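Local coordinates for putative NAD(P)H:FMN oxidoreductase (Porphyromonas gingivalis W83, PDB 3GE5), which binds flavin mononucleotide and, as a member of the nitroreductase family, probably acts as an FMN-dependent oxidoreductase, at residues Phe95-Gln109 with Phe157-Leu171. Sequence-based numbering, arbitrary orientation. Where two conformers were deposited one is given.
Sequences FPGAPIYIITLGDHQ and FDIPSHMTPVSILAL
Strands 100-107 and 163-171 run antiparallel, paired from Ile100 opposite Leu171 to Asp107 opposite Met163, their axes approaching to 4.4 Å at an angle of 138°. A beta bulge shifts the register by one residue: Thr104 N donates to Ser167 O (2.8 Å), whereas Thr104 O accepts from Val166 N, so Ser167 N is left buried without a partner. Beyond the strand ends, His108 N still reaches His162 O. On the face carrying Tyr101, Ile103 and Leu105, the two methyl branches of Leu105 divide their work: CD1 meets the CE methyl of selenomethionine Met163 at 3.6 Å, while CD2 touches both Ile159 CD1 and the ring of Pro165. Further along, Ile168 CG2 reaches the edge of the Tyr101 ring, whose OH bonds Phe95 O (2.6 Å). On the other face Leu171, its CG held between backbone N and carbonyl carbon (chi1 68°), spreads CD1 over Ile100 and sets CD2 3.7 Å from Ile102 CD1. At the far end Gln109 OE1 lies 3.4 Å above the centre of the His162 ring, and Asp107, salt-bridged to Arg110, approaches that ring's edge. These are the two central strands of a four-stranded antiparallel sheet, flanked by 72-77 and 141-145. Helices 80-86 and 150-156 pack on the Tyr101 and Pro165 side, helix 120-137 covers Thr104, and Ser167 borders the FMN pocket beside Cys146, while Val166 O bonds Arg114 of the second subunit.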
# COMPACT_ATOMS: atom_id res chain seq x y z
N PHE A 95 -5.73 4.18 21.45
CA PHE A 95 -5.47 2.83 20.93
C PHE A 95 -6.25 1.69 21.58
O PHE A 95 -6.79 0.81 20.89
CB PHE A 95 -3.96 2.56 20.98
CG PHE A 95 -3.56 1.19 20.47
CD1 PHE A 95 -3.47 0.11 21.33
CD2 PHE A 95 -3.23 1.00 19.13
CE1 PHE A 95 -3.08 -1.13 20.86
CE2 PHE A 95 -2.85 -0.27 18.65
CZ PHE A 95 -2.75 -1.32 19.53
N PRO A 96 -6.31 1.66 22.92
CA PRO A 96 -7.07 0.57 23.53
C PRO A 96 -8.59 0.60 23.35
O PRO A 96 -9.27 -0.30 23.84
CB PRO A 96 -6.70 0.67 25.03
CG PRO A 96 -6.17 1.99 25.23
CD PRO A 96 -5.65 2.50 23.93
N GLY A 97 -9.12 1.59 22.65
CA GLY A 97 -10.56 1.68 22.38
C GLY A 97 -11.03 0.96 21.11
O GLY A 97 -12.23 0.93 20.84
N ALA A 98 -10.11 0.41 20.28
CA ALA A 98 -10.49 -0.23 19.02
C ALA A 98 -11.00 -1.65 19.25
O ALA A 98 -10.35 -2.45 19.97
CB ALA A 98 -9.28 -0.24 18.03
N PRO A 99 -12.17 -2.00 18.69
CA PRO A 99 -12.69 -3.33 18.87
C PRO A 99 -11.88 -4.45 18.29
O PRO A 99 -11.91 -5.53 18.83
CB PRO A 99 -14.03 -3.31 18.12
CG PRO A 99 -14.31 -1.93 17.83
CD PRO A 99 -13.11 -1.12 17.98
N ILE A 100 -11.25 -4.21 17.13
CA ILE A 100 -10.50 -5.25 16.43
C ILE A 100 -9.15 -4.72 16.03
O ILE A 100 -9.03 -3.59 15.55
CB ILE A 100 -11.25 -5.75 15.16
CG1 ILE A 100 -12.59 -6.36 15.58
CG2 ILE A 100 -10.40 -6.82 14.40
CD1 ILE A 100 -13.41 -6.94 14.44
N TYR A 101 -8.13 -5.56 16.21
CA TYR A 101 -6.80 -5.27 15.69
C TYR A 101 -6.35 -6.37 14.74
O TYR A 101 -6.48 -7.56 15.03
CB TYR A 101 -5.78 -5.16 16.82
CG TYR A 101 -6.17 -4.23 17.93
CD1 TYR A 101 -5.80 -2.89 17.91
CD2 TYR A 101 -6.89 -4.71 19.04
CE1 TYR A 101 -6.13 -2.03 18.96
CE2 TYR A 101 -7.22 -3.88 20.09
CZ TYR A 101 -6.84 -2.55 20.05
OH TYR A 101 -7.20 -1.75 21.12
N ILE A 102 -5.84 -5.98 13.58
CA ILE A 102 -5.18 -6.93 12.69
C ILE A 102 -3.68 -6.60 12.67
O ILE A 102 -3.27 -5.54 12.11
CB ILE A 102 -5.75 -6.93 11.24
CG1 ILE A 102 -7.27 -7.18 11.25
CG2 ILE A 102 -5.01 -7.97 10.39
CD1 ILE A 102 -7.96 -6.92 9.83
N ILE A 103 -2.91 -7.47 13.32
CA ILE A 103 -1.44 -7.28 13.41
C ILE A 103 -0.84 -7.92 12.18
O ILE A 103 -0.93 -9.15 12.01
CB ILE A 103 -0.83 -7.93 14.67
CG1 ILE A 103 -1.62 -7.54 15.92
CG2 ILE A 103 0.69 -7.58 14.77
CD1 ILE A 103 -1.17 -8.13 17.23
N THR A 104 -0.23 -7.11 11.31
CA THR A 104 0.37 -7.64 10.10
C THR A 104 1.85 -7.92 10.34
O THR A 104 2.64 -7.01 10.59
CB THR A 104 0.17 -6.70 8.91
OG1 THR A 104 -1.24 -6.50 8.75
CG2 THR A 104 0.77 -7.26 7.60
N LEU A 105 2.17 -9.21 10.25
CA LEU A 105 3.48 -9.71 10.47
C LEU A 105 4.18 -9.86 9.13
O LEU A 105 3.57 -10.35 8.15
CB LEU A 105 3.43 -11.10 11.12
CG LEU A 105 2.55 -11.24 12.36
CD1 LEU A 105 2.65 -12.63 12.95
CD2 LEU A 105 2.95 -10.14 13.41
N GLY A 106 5.44 -9.46 9.07
CA GLY A 106 6.24 -9.63 7.86
C GLY A 106 7.28 -10.71 8.10
O GLY A 106 7.94 -10.71 9.16
N ASP A 107 7.41 -11.63 7.16
CA ASP A 107 8.30 -12.78 7.31
C ASP A 107 9.60 -12.54 6.51
O ASP A 107 9.60 -12.66 5.29
CB ASP A 107 7.59 -14.05 6.88
CG ASP A 107 8.35 -15.30 7.22
OD1 ASP A 107 9.61 -15.27 7.26
OD2 ASP A 107 7.69 -16.32 7.41
N HIS A 108 10.68 -12.19 7.20
CA HIS A 108 11.92 -11.90 6.50
C HIS A 108 12.47 -13.11 5.73
O HIS A 108 13.08 -12.94 4.66
CB HIS A 108 12.93 -11.27 7.43
CG HIS A 108 12.61 -9.84 7.75
ND1 HIS A 108 12.78 -8.82 6.84
CD2 HIS A 108 12.08 -9.26 8.86
CE1 HIS A 108 12.41 -7.68 7.38
NE2 HIS A 108 11.98 -7.92 8.61
N GLN A 109 12.19 -14.32 6.21
CA GLN A 109 12.68 -15.51 5.51
C GLN A 109 11.94 -15.75 4.17
O GLN A 109 12.42 -16.52 3.34
CB GLN A 109 12.57 -16.74 6.39
CG GLN A 109 13.47 -16.81 7.55
CD GLN A 109 13.19 -18.07 8.43
OE1 GLN A 109 12.19 -18.84 8.25
NE2 GLN A 109 14.02 -18.25 9.37
N PHE A 157 3.01 -12.20 21.95
CA PHE A 157 2.37 -13.12 21.03
C PHE A 157 3.31 -14.22 20.50
O PHE A 157 2.97 -14.90 19.56
CB PHE A 157 1.69 -12.33 19.90
CG PHE A 157 0.54 -11.52 20.39
CD1 PHE A 157 -0.70 -12.11 20.60
CD2 PHE A 157 0.70 -10.17 20.73
CE1 PHE A 157 -1.76 -11.36 21.08
CE2 PHE A 157 -0.35 -9.42 21.22
CZ PHE A 157 -1.58 -10.02 21.42
N ASP A 158 4.44 -14.44 21.16
CA ASP A 158 5.34 -15.52 20.79
C ASP A 158 5.68 -15.51 19.28
O ASP A 158 5.67 -16.56 18.62
CB ASP A 158 4.72 -16.85 21.20
CG ASP A 158 4.47 -16.94 22.67
OD1 ASP A 158 5.37 -16.58 23.46
OD2 ASP A 158 3.36 -17.34 23.06
N ILE A 159 5.96 -14.32 18.75
CA ILE A 159 6.22 -14.18 17.33
C ILE A 159 7.70 -14.64 17.09
O ILE A 159 8.61 -14.12 17.72
CB ILE A 159 5.96 -12.71 16.79
CG1 ILE A 159 4.55 -12.22 17.20
CG2 ILE A 159 6.23 -12.63 15.26
CD1 ILE A 159 4.16 -10.78 16.84
N PRO A 160 7.92 -15.60 16.15
CA PRO A 160 9.30 -16.03 15.86
C PRO A 160 10.20 -14.86 15.45
O PRO A 160 9.72 -13.90 14.86
CB PRO A 160 9.13 -16.97 14.66
CG PRO A 160 7.73 -17.45 14.70
CD PRO A 160 6.93 -16.32 15.34
N SER A 161 11.50 -14.98 15.76
CA SER A 161 12.47 -13.91 15.51
C SER A 161 12.45 -13.42 14.07
O SER A 161 12.53 -12.23 13.82
CB SER A 161 13.89 -14.37 15.85
OG SER A 161 14.02 -14.58 17.25
N HIS A 162 12.27 -14.36 13.14
CA HIS A 162 12.33 -14.05 11.71
C HIS A 162 11.08 -13.34 11.16
O HIS A 162 11.03 -12.97 9.98
CB HIS A 162 12.65 -15.33 10.93
CG HIS A 162 11.52 -16.32 10.88
ND1 HIS A 162 11.37 -17.33 11.80
CD2 HIS A 162 10.49 -16.42 10.01
CE1 HIS A 162 10.28 -18.02 11.50
NE2 HIS A 162 9.73 -17.49 10.42
N MSE A 163 10.09 -13.13 12.01
CA MSE A 163 8.90 -12.37 11.65
C MSE A 163 8.84 -11.09 12.50
O MSE A 163 9.21 -11.09 13.66
CB MSE A 163 7.67 -13.25 11.82
CG MSE A 163 7.63 -14.44 10.88
SE MSE A 163 6.35 -15.79 11.47
CE MSE A 163 4.77 -14.84 11.09
N THR A 164 8.39 -10.00 11.90
CA THR A 164 8.31 -8.72 12.58
C THR A 164 6.88 -8.20 12.49
O THR A 164 6.29 -8.19 11.42
CB THR A 164 9.24 -7.67 11.92
OG1 THR A 164 10.61 -8.12 11.99
CG2 THR A 164 9.10 -6.29 12.67
N PRO A 165 6.29 -7.79 13.64
CA PRO A 165 5.00 -7.07 13.52
C PRO A 165 5.26 -5.67 12.95
O PRO A 165 5.90 -4.85 13.63
CB PRO A 165 4.50 -7.02 14.96
CG PRO A 165 5.75 -7.09 15.81
CD PRO A 165 6.75 -7.90 15.04
N VAL A 166 4.86 -5.41 11.71
CA VAL A 166 5.23 -4.14 11.03
C VAL A 166 4.21 -3.01 11.29
O VAL A 166 4.57 -1.87 11.58
CB VAL A 166 5.38 -4.38 9.50
CG1 VAL A 166 5.77 -3.09 8.78
CG2 VAL A 166 6.39 -5.53 9.21
N SER A 167 2.94 -3.38 11.19
CA SER A 167 1.81 -2.46 11.24
C SER A 167 0.62 -3.17 11.87
O SER A 167 0.51 -4.41 11.78
CB SER A 167 1.42 -2.03 9.84
OG SER A 167 2.47 -1.34 9.18
N ILE A 168 -0.27 -2.38 12.48
CA ILE A 168 -1.54 -2.89 13.03
C ILE A 168 -2.70 -2.09 12.48
O ILE A 168 -2.67 -0.85 12.50
CB ILE A 168 -1.56 -2.77 14.56
CG1 ILE A 168 -0.40 -3.54 15.21
CG2 ILE A 168 -2.93 -3.23 15.13
CD1 ILE A 168 -0.22 -3.32 16.72
N LEU A 169 -3.72 -2.76 11.96
CA LEU A 169 -4.92 -2.06 11.51
C LEU A 169 -5.89 -2.12 12.67
O LEU A 169 -6.32 -3.18 13.05
CB LEU A 169 -5.54 -2.70 10.26
CG LEU A 169 -6.68 -1.88 9.60
CD1 LEU A 169 -6.11 -0.53 9.11
CD2 LEU A 169 -7.37 -2.66 8.44
N ALA A 170 -6.17 -0.95 13.25
CA ALA A 170 -7.15 -0.82 14.34
C ALA A 170 -8.50 -0.41 13.72
O ALA A 170 -8.55 0.57 13.00
CB ALA A 170 -6.72 0.20 15.36
N LEU A 171 -9.54 -1.20 13.95
CA LEU A 171 -10.80 -1.04 13.21
C LEU A 171 -12.05 -1.34 14.04
O LEU A 171 -12.00 -2.04 15.03
CB LEU A 171 -10.81 -1.89 11.92
CG LEU A 171 -10.86 -3.40 12.11
CD1 LEU A 171 -12.26 -3.94 11.87
CD2 LEU A 171 -9.83 -4.06 11.15